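Side-chain contacts in UPF0234 protein XC_3703 (Xanthomonas campestris pv. campestris, PDB 5B7W), which binds the bacterial second messenger cyclic di-GMP and, as its effector, regulates virulence and biofilm formation: residues Glu101-Gln104 with Ala105-Val109; Val109-Leu112 with Lys113-Lys116; Lys133-Asp136 with Asp137-Asp140; Asp140-Ala143 with Val144-Ala148. One frame throughout, in Å; residues are numbered along the deposited sequence.

All four contacts lie in domain I, on the two helices that pack against one side of its four-stranded antiparallel sheet. Contacts 1 and 2 follow each other along helix 102-114, sharing V109, with centres about 11 Å apart; contacts 3 and 4 do the same along helix 135-146, sharing D140, again about 11 Å between centres. Nonpolar side chains join the helices: L108 of contact 1 reaches L145 of contact 4, and L112 of contact 2 packs on A141 and L145. Contacts 1 and 3 are furthest apart, about 20 Å between centres. Contact 3 contains three of the residues thought, by similarity, to bind cyclic di-GMP, and contact 4 follows it along the same helix.

Contact 1 (Glu101-Gln104 with Ala105-Val109); sequences EQKQ and AKQLV
The carbonyl oxygen of E101 receives the amide of A105, E101 O to A105 N being 2.8 Å. This is the first i to i+4 bond of helix 102-114, and A105 CB packs beside the same oxygen. E101 is the N-cap. Its backbone amide donates to the side chain of Q104 three residues on, E101 N to Q104 OE1 measuring 3.2 Å, while Q104 NE2 gives a hydrogen to E101 OE2 at 3.1 Å from above the carboxylate plane. Q104 can do both because its CG stands beside the backbone N (chi1 -58°) and the chain then bends at chi2 (89°), folding the amide back over the first turn. Glutamine suits this buried place: one end of its amide accepts and the other donates, while its side chain also lies against F150 and L152. Further along, L108 N bonds to Q104 O at 2.8 Å. On the exposed side the bent K103 chain crosses the extended Q107, K103 CD packing 3.6 Å from Q107 NE2 without a bond, and K106 runs extended past Q102 O. The small A105 fits against I123 of strand 119-124, and L108 packs on I100, F150 and L128. The bond from E101 N to Q104 OE1 is one half of a capping box, the N-cap amide held by the N3 side chain, a motif of helix N-termini.

Contact 2 (Val109-Leu112 with Lys113-Lys116); sequences VAKL and KEAK
K113 begins the last turn by donating its amide to V109, K113 N to V109 O being 2.9 Å and nearly straight (170°). Its CB lies near the carbonyl oxygens of V109 and A110, but the rest of the chain leads off, as suits a long charged residue on the exposed side. E114 comes next, with E114 N bonded to A110 O at 2.7 Å and its CB pressed on the same oxygen. Its carboxylate passes the aliphatic base of K111: E114 OE1 lies 4.1 Å from K111 CG, and the two side chains cross obliquely. K111 NZ to E114 OE1 is 5.6 Å, so the opposite charges are near but not in contact, and any attraction is probably mild. At A115 the helix stops. A115 N has two acceptors, K111 O at 2.7 Å and, more weakly, L112 O at 3.2 Å, so the i+4 pattern begins to shift toward i+3. The small methyl of A115 sits close against K111 O. K116 completes the change, since K116 N bonds to K113 O at 2.8 Å and the backbone takes a positive phi (33°), the left-handed sense in which chains often leave a helix. L112 meets A121 of strand 119-124 and L145 of helix 135-146, a leucine packed between the two helices and the sheet. Tightening from i+4 to i+3 bonds, followed by a residue of positive phi, is characteristic of an alpha-helix C-terminus, here that of the first helix of an RRM-like domain.

Contact 3 (Lys133-Asp136 with Asp137-Asp140); sequences KKRD and DLQD
K133 and D137 form a salt bridge, K133 NZ to D137 OD2 being 3.2 Å, and OD1 of the same carboxylate lies a little further from the amine. The lysine chain runs at about a right angle across the aspartate. Its CG sits in the crowded position between backbone N and carbonyl carbon (chi1 45°), and a second bend at chi2 (82°) carries the methylenes past OD2, with K133 CE 3.0 Å from D137 OD2. D137 is buried and its side chain also touches K118; the K133 amine would probably favour its charged form. Backbone bonds start the helix: R135 O accepts Q139 N at 3.1 Å, along with a weak bond from L138 N, and D140 N reaches D136 O at 3.0 Å. A bend at chi2 carries the R135 guanidinium forward over the next turn, where NH1 packs 3.2 Å from Q139 CB, with the Q139 backbone at the guanidinium edge. Beneath it, the chain of R135 crosses L138 at about a right angle, R135 CD to L138 CD1 measuring 4.0 Å. K133, R135 and D136 are assigned by similarity to cyclic di-GMP binding, and the lysine and arginine would suit its phosphates. The turn follows strand 127-132 and opens helix 135-146, where K133 touches M1 and L138 packs on P2, just ahead of strand 3-7.

Contact 4 (Asp140-Ala143 with Val144-Ala148); sequences DAIA and VLKKA
I142 lays its CG2 methyl against the aliphatic end of K146 one turn on, I142 CG2 to K146 CE being 3.6 Å. The two side chains lie side by side and point the same way, with K146 extended as far as CE and then bent at chi4 (-83°). A lysine fits here because its methylenes can line a hydrophobic neighbour while the amine continues beyond it. Beneath this pair, K146 N donates to I142 O at 2.9 Å. V144 sets CG2 beside its own backbone N, putting that methyl 3.1 Å from D140 O, the same oxygen that accepts V144 N. L145 does likewise with the preceding turn: L145 N bonds to A141 O at 2.8 Å, and its CG lies 3.1 Å from that oxygen (chi1 -70°). The last bond, K147 N to A143 O, is weak at 3.3 Å, in keeping with K147 being the first residue to leave helical geometry. A141 has only a methyl where L112 of helix 102-114 lies against it. The inner side of helix 135-146 faces the sheet and helix 102-114. I142 packs on F4, F156 and F159, and L145 on V6, so the helix lies over strands 3-7 and 155-160, while L145 also meets L108 of helix 102-114.

Contact 1 (Glu101-Gln104 with Ala105-Val109)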
ATOM      1  N   GLU A 101      -5.938  -9.465  -3.642  1.00 54.26           N
ATOM      2  CA  GLU A 101      -7.269  -9.969  -3.937  1.00 61.53           C
ATOM      3  C   GLU A 101      -7.229 -10.898  -5.150  1.00 58.33           C
ATOM      4  O   GLU A 101      -6.260 -10.936  -5.913  1.00 55.12           O
ATOM      5  CB  GLU A 101      -8.238  -8.814  -4.187  1.00 69.94           C
ATOM      6  CG  GLU A 101      -8.266  -7.766  -3.083  1.00 72.86           C
ATOM      7  CD  GLU A 101      -8.733  -6.407  -3.574  1.00 75.35           C
ATOM      8  OE1 GLU A 101      -8.413  -5.394  -2.917  1.00 77.44           O
ATOM      9  OE2 GLU A 101      -9.418  -6.351  -4.618  1.00 75.46           O
ATOM     10  N   GLN A 102      -8.315 -11.658  -5.321  1.00 66.81           N
ATOM     11  CA  GLN A 102      -8.398 -12.598  -6.434  1.00 70.60           C
ATOM     12  C   GLN A 102      -8.293 -11.888  -7.777  1.00 70.13           C
ATOM     13  O   GLN A 102      -7.783 -12.463  -8.745  1.00 66.84           O
ATOM     14  CB  GLN A 102      -9.701 -13.392  -6.351  1.00 74.29           C
ATOM     15  CG  GLN A 102      -9.505 -14.873  -6.075  1.00 77.95           C
ATOM     16  CD  GLN A 102     -10.798 -15.574  -5.709  1.00 82.10           C
ATOM     17  OE1 GLN A 102     -11.863 -15.255  -6.238  1.00 86.48           O
ATOM     18  NE2 GLN A 102     -10.711 -16.539  -4.800  1.00 79.04           N
ATOM     19  N   LYS A 103      -8.765 -10.642  -7.854  1.00 73.83           N
ATOM     20  CA  LYS A 103      -8.635  -9.863  -9.080  1.00 73.88           C
ATOM     21  C   LYS A 103      -7.167  -9.641  -9.432  1.00 68.76           C
ATOM     22  O   LYS A 103      -6.717  -9.982 -10.531  1.00 66.39           O
ATOM     23  CB  LYS A 103      -9.364  -8.528  -8.919  1.00 76.16           C
ATOM     24  CG  LYS A 103      -9.134  -7.542 -10.051  1.00 76.44           C
ATOM     25  CD  LYS A 103      -9.721  -8.048 -11.355  1.00 78.55           C
ATOM     26  CE  LYS A 103     -10.545  -6.967 -12.032  1.00 78.74           C
ATOM     27  NZ  LYS A 103      -9.917  -5.624 -11.893  1.00 76.77           N
ATOM     28  N   GLN A 104      -6.402  -9.075  -8.496  1.00 66.97           N
ATOM     29  CA  GLN A 104      -4.997  -8.788  -8.759  1.00 62.21           C
ATOM     30  C   GLN A 104      -4.160 -10.060  -8.824  1.00 55.67           C
ATOM     31  O   GLN A 104      -3.132 -10.088  -9.512  1.00 50.91           O
ATOM     32  CB  GLN A 104      -4.453  -7.842  -7.688  1.00 67.04           C
ATOM     33  CG  GLN A 104      -5.212  -6.524  -7.577  1.00 71.70           C
ATOM     34  CD  GLN A 104      -6.383  -6.590  -6.610  1.00 79.29           C
ATOM     35  OE1 GLN A 104      -6.201  -6.779  -5.414  1.00 88.66           O
ATOM     36  NE2 GLN A 104      -7.591  -6.430  -7.128  1.00 79.18           N
ATOM     37  N   ALA A 105      -4.578 -11.117  -8.121  1.00 53.27           N
ATOM     38  CA  ALA A 105      -3.827 -12.368  -8.136  1.00 53.57           C
ATOM     39  C   ALA A 105      -3.848 -13.005  -9.520  1.00 59.13           C
ATOM     40  O   ALA A 105      -2.800 -13.374 -10.062  1.00 55.93           O
ATOM     41  CB  ALA A 105      -4.386 -13.331  -7.088  1.00 42.91           C
ATOM     42  N   LYS A 106      -5.039 -13.143 -10.111  1.00 66.55           N
ATOM     43  CA  LYS A 106      -5.136 -13.660 -11.472  1.00 72.03           C
ATOM     44  C   LYS A 106      -4.374 -12.790 -12.460  1.00 69.93           C
ATOM     45  O   LYS A 106      -3.796 -13.307 -13.424  1.00 71.50           O
ATOM     46  CB  LYS A 106      -6.596 -13.758 -11.897  1.00 75.59           C
ATOM     47  CG  LYS A 106      -7.423 -14.714 -11.080  1.00 78.61           C
ATOM     48  CD  LYS A 106      -8.881 -14.356 -11.210  1.00 82.03           C
ATOM     49  CE  LYS A 106      -9.751 -15.464 -10.681  1.00 85.39           C
ATOM     50  NZ  LYS A 106     -11.125 -15.393 -11.234  1.00 87.46           N
ATOM     51  N   GLN A 107      -4.391 -11.470 -12.261  1.00 67.91           N
ATOM     52  CA  GLN A 107      -3.486 -10.626 -13.027  1.00 68.16           C
ATOM     53  C   GLN A 107      -2.042 -11.034 -12.781  1.00 69.45           C
ATOM     54  O   GLN A 107      -1.246 -11.096 -13.723  1.00 79.83           O
ATOM     55  CB  GLN A 107      -3.705  -9.150 -12.694  1.00 72.56           C
ATOM     56  CG  GLN A 107      -5.128  -8.686 -12.959  1.00 75.00           C
ATOM     57  CD  GLN A 107      -5.316  -7.202 -12.716  1.00 72.75           C
ATOM     58  OE1 GLN A 107      -4.342  -6.471 -12.567  1.00 70.43           O
ATOM     59  NE2 GLN A 107      -6.570  -6.753 -12.657  1.00 71.16           N
ATOM     60  N   LEU A 108      -1.693 -11.364 -11.533  1.00 62.65           N
ATOM     61  CA  LEU A 108      -0.306 -11.729 -11.275  1.00 55.79           C
ATOM     62  C   LEU A 108       0.058 -13.036 -11.964  1.00 57.05           C
ATOM     63  O   LEU A 108       1.189 -13.194 -12.434  1.00 48.78           O
ATOM     64  CB  LEU A 108      -0.006 -11.790  -9.780  1.00 55.57           C
ATOM     65  CG  LEU A 108       0.212 -10.416  -9.151  1.00 49.61           C
ATOM     66  CD1 LEU A 108       0.629 -10.546  -7.683  1.00 54.18           C
ATOM     67  CD2 LEU A 108       1.248  -9.663  -9.962  1.00 41.27           C
ATOM     68  N   VAL A 109      -0.894 -13.962 -12.084  1.00 58.61           N
ATOM     69  CA  VAL A 109      -0.606 -15.219 -12.769  1.00 64.12           C
ATOM     70  C   VAL A 109      -0.481 -14.983 -14.273  1.00 67.62           C
ATOM     71  O   VAL A 109       0.310 -15.645 -14.958  1.00 64.83           O
ATOM     72  CB  VAL A 109      -1.681 -16.270 -12.422  1.00 62.79           C
ATOM     73  CG1 VAL A 109      -1.409 -17.617 -13.098  1.00 63.83           C
ATOM     74  CG2 VAL A 109      -1.768 -16.454 -10.907  1.00 63.27           C
TER

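Contact 2 (Val109-Leu112 with Lys113-Lys116)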
ATOM      1  N   VAL A 109      -0.894 -13.962 -12.084  1.00 58.61           N
ATOM      2  CA  VAL A 109      -0.606 -15.219 -12.769  1.00 64.12           C
ATOM      3  C   VAL A 109      -0.481 -14.983 -14.273  1.00 67.62           C
ATOM      4  O   VAL A 109       0.310 -15.645 -14.958  1.00 64.83           O
ATOM      5  CB  VAL A 109      -1.681 -16.270 -12.422  1.00 62.79           C
ATOM      6  CG1 VAL A 109      -1.409 -17.617 -13.098  1.00 63.83           C
ATOM      7  CG2 VAL A 109      -1.768 -16.454 -10.907  1.00 63.27           C
ATOM      8  N   ALA A 110      -1.209 -13.991 -14.802  1.00 68.72           N
ATOM      9  CA  ALA A 110      -1.325 -13.861 -16.254  1.00 69.22           C
ATOM     10  C   ALA A 110      -0.065 -13.270 -16.885  1.00 60.74           C
ATOM     11  O   ALA A 110       0.337 -13.696 -17.970  1.00 67.99           O
ATOM     12  CB  ALA A 110      -2.553 -13.030 -16.632  1.00 72.22           C
ATOM     13  N   LYS A 111       0.564 -12.280 -16.246  1.00 54.79           N
ATOM     14  CA  LYS A 111       1.830 -11.780 -16.791  1.00 61.45           C
ATOM     15  C   LYS A 111       2.966 -12.768 -16.537  1.00 55.30           C
ATOM     16  O   LYS A 111       3.930 -12.827 -17.313  1.00 56.34           O
ATOM     17  CB  LYS A 111       2.188 -10.434 -16.179  1.00 65.76           C
ATOM     18  CG  LYS A 111       1.150  -9.325 -16.286  1.00 65.94           C
ATOM     19  CD  LYS A 111       1.471  -8.299 -15.181  1.00 64.14           C
ATOM     20  CE  LYS A 111       0.300  -7.321 -14.920  1.00 60.02           C
ATOM     21  NZ  LYS A 111      -0.092  -6.516 -16.090  1.00 56.12           N
ATOM     22  N   LEU A 112       2.862 -13.572 -15.468  1.00 50.10           N
ATOM     23  CA  LEU A 112       3.800 -14.680 -15.295  1.00 44.28           C
ATOM     24  C   LEU A 112       3.704 -15.648 -16.465  1.00 41.99           C
ATOM     25  O   LEU A 112       4.718 -16.014 -17.066  1.00 39.92           O
ATOM     26  CB  LEU A 112       3.563 -15.423 -13.973  1.00 46.48           C
ATOM     27  CG  LEU A 112       3.938 -14.807 -12.618  1.00 44.04           C
ATOM     28  CD1 LEU A 112       3.546 -15.733 -11.466  1.00 47.56           C
ATOM     29  CD2 LEU A 112       5.417 -14.464 -12.549  1.00 38.85           C
ATOM     30  N   LYS A 113       2.483 -16.076 -16.799  1.00 52.83           N
ATOM     31  CA  LYS A 113       2.271 -16.888 -17.992  1.00 58.31           C
ATOM     32  C   LYS A 113       2.663 -16.124 -19.251  1.00 58.27           C
ATOM     33  O   LYS A 113       3.243 -16.697 -20.182  1.00 53.07           O
ATOM     34  CB  LYS A 113       0.808 -17.323 -18.056  1.00 61.66           C
ATOM     35  CG  LYS A 113       0.462 -18.264 -19.188  1.00 63.63           C
ATOM     36  CD  LYS A 113      -0.425 -19.388 -18.686  1.00 61.53           C
ATOM     37  CE  LYS A 113      -1.332 -19.910 -19.784  1.00 60.97           C
ATOM     38  NZ  LYS A 113      -2.604 -20.444 -19.225  1.00 59.51           N
ATOM     39  N   GLU A 114       2.352 -14.825 -19.292  1.00 64.01           N
ATOM     40  CA  GLU A 114       2.716 -14.000 -20.441  1.00 63.38           C
ATOM     41  C   GLU A 114       4.225 -13.937 -20.628  1.00 62.84           C
ATOM     42  O   GLU A 114       4.704 -13.759 -21.754  1.00 60.27           O
ATOM     43  CB  GLU A 114       2.152 -12.590 -20.266  1.00 59.80           C
ATOM     44  CG  GLU A 114       1.360 -12.062 -21.447  1.00 58.80           C
ATOM     45  CD  GLU A 114       0.687 -10.739 -21.137  1.00 59.48           C
ATOM     46  OE1 GLU A 114       1.241  -9.969 -20.324  1.00 55.51           O
ATOM     47  OE2 GLU A 114      -0.395 -10.473 -21.699  1.00 60.73           O
ATOM     48  N   ALA A 115       4.910 -13.968 -19.517  1.00 64.86           N
ATOM     49  CA  ALA A 115       6.337 -13.922 -19.541  1.00 62.03           C
ATOM     50  C   ALA A 115       6.877 -15.277 -19.746  1.00 65.08           C
ATOM     51  O   ALA A 115       8.060 -15.430 -19.603  1.00 67.72           O
ATOM     52  CB  ALA A 115       6.870 -13.376 -18.250  1.00 51.60           C
ATOM     53  N   LYS A 116       5.999 -16.229 -20.057  1.00 67.85           N
ATOM     54  CA  LYS A 116       6.342 -17.620 -20.283  1.00 76.52           C
ATOM     55  C   LYS A 116       7.502 -18.043 -19.412  1.00 78.68           C
ATOM     56  O   LYS A 116       8.571 -18.323 -19.899  1.00 82.26           O
ATOM     57  CB  LYS A 116       6.668 -17.861 -21.768  1.00 79.69           C
ATOM     58  CG  LYS A 116       5.681 -18.751 -22.534  1.00 82.28           C
ATOM     59  CD  LYS A 116       5.128 -18.119 -23.813  1.00 83.59           C
ATOM     60  CE  LYS A 116       6.180 -17.457 -24.699  1.00 83.30           C
ATOM     61  NZ  LYS A 116       5.627 -16.757 -25.896  1.00 81.11           N
TER

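Contact 3 (Lys133-Asp136 with Asp137-Asp140)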
ATOM      1  N   LYS A 133      10.918 -25.305 -10.562  1.00 45.84           N
ATOM      2  CA  LYS A 133      11.795 -26.459 -10.380  1.00 52.98           C
ATOM      3  C   LYS A 133      13.138 -26.063  -9.778  1.00 52.70           C
ATOM      4  O   LYS A 133      13.750 -26.866  -9.064  1.00 60.67           O
ATOM      5  CB  LYS A 133      11.985 -27.218 -11.704  1.00 58.18           C
ATOM      6  CG  LYS A 133      12.269 -26.395 -12.965  1.00 67.85           C
ATOM      7  CD  LYS A 133      13.735 -26.008 -13.087  1.00 75.14           C
ATOM      8  CE  LYS A 133      14.062 -25.455 -14.466  1.00 75.55           C
ATOM      9  NZ  LYS A 133      15.312 -24.645 -14.436  1.00 72.28           N
ATOM     10  N   LYS A 134      13.602 -24.839 -10.027  1.00 49.90           N
ATOM     11  CA  LYS A 134      14.869 -24.362  -9.491  1.00 52.35           C
ATOM     12  C   LYS A 134      14.719 -22.943  -8.956  1.00 48.50           C
ATOM     13  O   LYS A 134      13.777 -22.220  -9.296  1.00 41.48           O
ATOM     14  CB  LYS A 134      15.988 -24.414 -10.543  1.00 56.83           C
ATOM     15  CG  LYS A 134      16.467 -25.822 -10.868  1.00 62.85           C
ATOM     16  CD  LYS A 134      17.799 -25.792 -11.595  1.00 70.31           C
ATOM     17  CE  LYS A 134      18.676 -26.958 -11.178  1.00 76.76           C
ATOM     18  NZ  LYS A 134      19.771 -26.522 -10.270  1.00 81.03           N
ATOM     19  N   ARG A 135      15.674 -22.557  -8.105  1.00 49.80           N
ATOM     20  CA  ARG A 135      15.613 -21.264  -7.431  1.00 55.48           C
ATOM     21  C   ARG A 135      15.735 -20.102  -8.408  1.00 55.42           C
ATOM     22  O   ARG A 135      15.094 -19.061  -8.213  1.00 58.74           O
ATOM     23  CB  ARG A 135      16.710 -21.189  -6.366  1.00 61.29           C
ATOM     24  CG  ARG A 135      16.880 -19.823  -5.721  1.00 61.56           C
ATOM     25  CD  ARG A 135      15.629 -19.393  -4.980  1.00 66.77           C
ATOM     26  NE  ARG A 135      15.789 -18.074  -4.373  1.00 66.89           N
ATOM     27  CZ  ARG A 135      15.616 -16.927  -5.022  1.00 74.39           C
ATOM     28  NH1 ARG A 135      15.272 -16.930  -6.301  1.00 78.41           N
ATOM     29  NH2 ARG A 135      15.783 -15.774  -4.388  1.00 73.52           N
ATOM     30  N   ASP A 136      16.540 -20.263  -9.463  1.00 48.81           N
ATOM     31  CA  ASP A 136      16.763 -19.168 -10.405  1.00 48.90           C
ATOM     32  C   ASP A 136      15.522 -18.856 -11.231  1.00 41.27           C
ATOM     33  O   ASP A 136      15.401 -17.750 -11.770  1.00 43.61           O
ATOM     34  CB  ASP A 136      17.929 -19.496 -11.333  1.00 52.05           C
ATOM     35  CG  ASP A 136      19.259 -19.489 -10.621  1.00 57.41           C
ATOM     36  OD1 ASP A 136      20.289 -19.708 -11.291  1.00 61.33           O
ATOM     37  OD2 ASP A 136      19.274 -19.266  -9.392  1.00 62.48           O
ATOM     38  N   ASP A 137      14.611 -19.822 -11.381  1.00 41.00           N
ATOM     39  CA  ASP A 137      13.301 -19.521 -11.953  1.00 39.86           C
ATOM     40  C   ASP A 137      12.479 -18.649 -11.018  1.00 40.98           C
ATOM     41  O   ASP A 137      11.657 -17.850 -11.479  1.00 43.06           O
ATOM     42  CB  ASP A 137      12.518 -20.802 -12.254  1.00 33.53           C
ATOM     43  CG  ASP A 137      13.248 -21.733 -13.195  1.00 48.07           C
ATOM     44  OD1 ASP A 137      14.155 -21.273 -13.917  1.00 43.53           O
ATOM     45  OD2 ASP A 137      12.891 -22.929 -13.232  1.00 48.95           O
ATOM     46  N   LEU A 138      12.673 -18.804  -9.707  1.00 42.17           N
ATOM     47  CA  LEU A 138      11.932 -17.993  -8.750  1.00 44.69           C
ATOM     48  C   LEU A 138      12.396 -16.543  -8.799  1.00 51.15           C
ATOM     49  O   LEU A 138      11.576 -15.619  -8.848  1.00 52.46           O
ATOM     50  CB  LEU A 138      12.086 -18.572  -7.341  1.00 32.20           C
ATOM     51  CG  LEU A 138      11.613 -20.015  -7.137  1.00 44.28           C
ATOM     52  CD1 LEU A 138      11.891 -20.472  -5.713  1.00 40.61           C
ATOM     53  CD2 LEU A 138      10.134 -20.154  -7.469  1.00 43.19           C
ATOM     54  N   GLN A 139      13.715 -16.327  -8.805  1.00 60.17           N
ATOM     55  CA  GLN A 139      14.239 -14.973  -8.955  1.00 60.02           C
ATOM     56  C   GLN A 139      13.823 -14.373 -10.289  1.00 52.73           C
ATOM     57  O   GLN A 139      13.490 -13.185 -10.366  1.00 52.57           O
ATOM     58  CB  GLN A 139      15.762 -14.975  -8.819  1.00 70.28           C
ATOM     59  CG  GLN A 139      16.421 -13.639  -9.144  1.00 75.76           C
ATOM     60  CD  GLN A 139      16.290 -12.628  -8.019  1.00 78.27           C
ATOM     61  OE1 GLN A 139      15.223 -12.052  -7.806  1.00 76.98           O
ATOM     62  NE2 GLN A 139      17.381 -12.402  -7.295  1.00 81.08           N
ATOM     63  N   ASP A 140      13.836 -15.181 -11.355  1.00 53.21           N
ATOM     64  CA  ASP A 140      13.319 -14.718 -12.638  1.00 52.10           C
ATOM     65  C   ASP A 140      11.878 -14.247 -12.506  1.00 50.92           C
ATOM     66  O   ASP A 140      11.483 -13.251 -13.124  1.00 47.14           O
ATOM     67  CB  ASP A 140      13.430 -15.827 -13.684  1.00 51.47           C
ATOM     68  CG  ASP A 140      14.801 -15.883 -14.331  1.00 53.80           C
ATOM     69  OD1 ASP A 140      15.774 -15.406 -13.710  1.00 54.04           O
ATOM     70  OD2 ASP A 140      14.904 -16.405 -15.462  1.00 48.81           O
TER

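Contact 4 (Asp140-Ala143 with Val144-Ala148)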
ATOM      1  N   ASP A 140      13.836 -15.181 -11.355  1.00 53.21           N
ATOM      2  CA  ASP A 140      13.319 -14.718 -12.638  1.00 52.10           C
ATOM      3  C   ASP A 140      11.878 -14.247 -12.506  1.00 50.92           C
ATOM      4  O   ASP A 140      11.483 -13.251 -13.124  1.00 47.14           O
ATOM      5  CB  ASP A 140      13.430 -15.827 -13.684  1.00 51.47           C
ATOM      6  CG  ASP A 140      14.801 -15.883 -14.331  1.00 53.80           C
ATOM      7  OD1 ASP A 140      15.774 -15.406 -13.710  1.00 54.04           O
ATOM      8  OD2 ASP A 140      14.904 -16.405 -15.462  1.00 48.81           O
ATOM      9  N   ALA A 141      11.078 -14.944 -11.698  1.00 47.91           N
ATOM     10  CA  ALA A 141       9.735 -14.460 -11.401  1.00 40.20           C
ATOM     11  C   ALA A 141       9.784 -13.238 -10.493  1.00 36.86           C
ATOM     12  O   ALA A 141       9.055 -12.265 -10.715  1.00 37.79           O
ATOM     13  CB  ALA A 141       8.902 -15.573 -10.767  1.00 38.64           C
ATOM     14  N   ILE A 142      10.648 -13.265  -9.474  1.00 36.20           N
ATOM     15  CA  ILE A 142      10.762 -12.135  -8.555  1.00 41.15           C
ATOM     16  C   ILE A 142      11.254 -10.895  -9.292  1.00 49.23           C
ATOM     17  O   ILE A 142      10.699  -9.801  -9.142  1.00 48.53           O
ATOM     18  CB  ILE A 142      11.685 -12.493  -7.376  1.00 48.26           C
ATOM     19  CG1 ILE A 142      11.011 -13.517  -6.461  1.00 43.08           C
ATOM     20  CG2 ILE A 142      12.059 -11.248  -6.591  1.00 44.77           C
ATOM     21  CD1 ILE A 142      11.831 -13.883  -5.244  1.00 42.36           C
ATOM     22  N   ALA A 143      12.305 -11.049 -10.103  1.00 49.55           N
ATOM     23  CA  ALA A 143      12.833  -9.909 -10.847  1.00 47.76           C
ATOM     24  C   ALA A 143      11.800  -9.360 -11.823  1.00 46.56           C
ATOM     25  O   ALA A 143      11.739  -8.147 -12.057  1.00 59.89           O
ATOM     26  CB  ALA A 143      14.112 -10.304 -11.583  1.00 52.68           C
ATOM     27  N   VAL A 144      10.975 -10.237 -12.400  1.00 36.71           N
ATOM     28  CA  VAL A 144       9.915  -9.779 -13.293  1.00 37.10           C
ATOM     29  C   VAL A 144       8.829  -9.057 -12.504  1.00 45.73           C
ATOM     30  O   VAL A 144       8.364  -7.980 -12.900  1.00 47.55           O
ATOM     31  CB  VAL A 144       9.340 -10.961 -14.096  1.00 48.57           C
ATOM     32  CG1 VAL A 144       7.948 -10.630 -14.613  1.00 45.20           C
ATOM     33  CG2 VAL A 144      10.260 -11.310 -15.255  1.00 56.54           C
ATOM     34  N   LEU A 145       8.416  -9.633 -11.372  1.00 36.42           N
ATOM     35  CA  LEU A 145       7.343  -9.033 -10.583  1.00 40.00           C
ATOM     36  C   LEU A 145       7.748  -7.666 -10.042  1.00 42.44           C
ATOM     37  O   LEU A 145       6.912  -6.760  -9.943  1.00 48.78           O
ATOM     38  CB  LEU A 145       6.942  -9.967  -9.441  1.00 37.77           C
ATOM     39  CG  LEU A 145       6.207 -11.251  -9.838  1.00 41.04           C
ATOM     40  CD1 LEU A 145       6.065 -12.183  -8.646  1.00 32.49           C
ATOM     41  CD2 LEU A 145       4.847 -10.936 -10.441  1.00 45.95           C
ATOM     42  N   LYS A 146       9.025  -7.500  -9.685  1.00 47.58           N
ATOM     43  CA  LYS A 146       9.507  -6.194  -9.241  1.00 53.58           C
ATOM     44  C   LYS A 146       9.352  -5.151 -10.341  1.00 59.87           C
ATOM     45  O   LYS A 146       8.768  -4.082 -10.125  1.00 51.15           O
ATOM     46  CB  LYS A 146      10.972  -6.288  -8.805  1.00 50.57           C
ATOM     47  CG  LYS A 146      11.224  -7.019  -7.495  1.00 47.73           C
ATOM     48  CD  LYS A 146      12.662  -6.798  -7.039  1.00 43.84           C
ATOM     49  CE  LYS A 146      13.120  -7.861  -6.055  1.00 41.94           C
ATOM     50  NZ  LYS A 146      12.684  -7.568  -4.664  1.00 49.80           N
ATOM     51  N   LYS A 147       9.866  -5.448 -11.534  1.00 64.91           N
ATOM     52  CA  LYS A 147       9.852  -4.513 -12.658  1.00 68.87           C
ATOM     53  C   LYS A 147       8.547  -4.539 -13.446  1.00 69.48           C
ATOM     54  O   LYS A 147       8.561  -4.410 -14.672  1.00 75.75           O
ATOM     55  CB  LYS A 147      11.038  -4.815 -13.571  1.00 74.09           C
ATOM     56  CG  LYS A 147      12.398  -4.647 -12.914  1.00 78.13           C
ATOM     57  CD  LYS A 147      13.523  -4.881 -13.912  1.00 78.50           C
ATOM     58  CE  LYS A 147      13.349  -4.018 -15.153  1.00 80.37           C
ATOM     59  NZ  LYS A 147      13.299  -2.568 -14.817  1.00 82.20           N
ATOM     60  N   ALA A 148       7.412  -4.699 -12.775  1.00 60.22           N
ATOM     61  CA  ALA A 148       6.117  -4.776 -13.434  1.00 63.65           C
ATOM     62  C   ALA A 148       5.355  -3.463 -13.270  1.00 80.08           C
ATOM     63  O   ALA A 148       5.782  -2.547 -12.567  1.00 83.84           O
ATOM     64  CB  ALA A 148       5.302  -5.947 -12.876  1.00 58.67           C
TER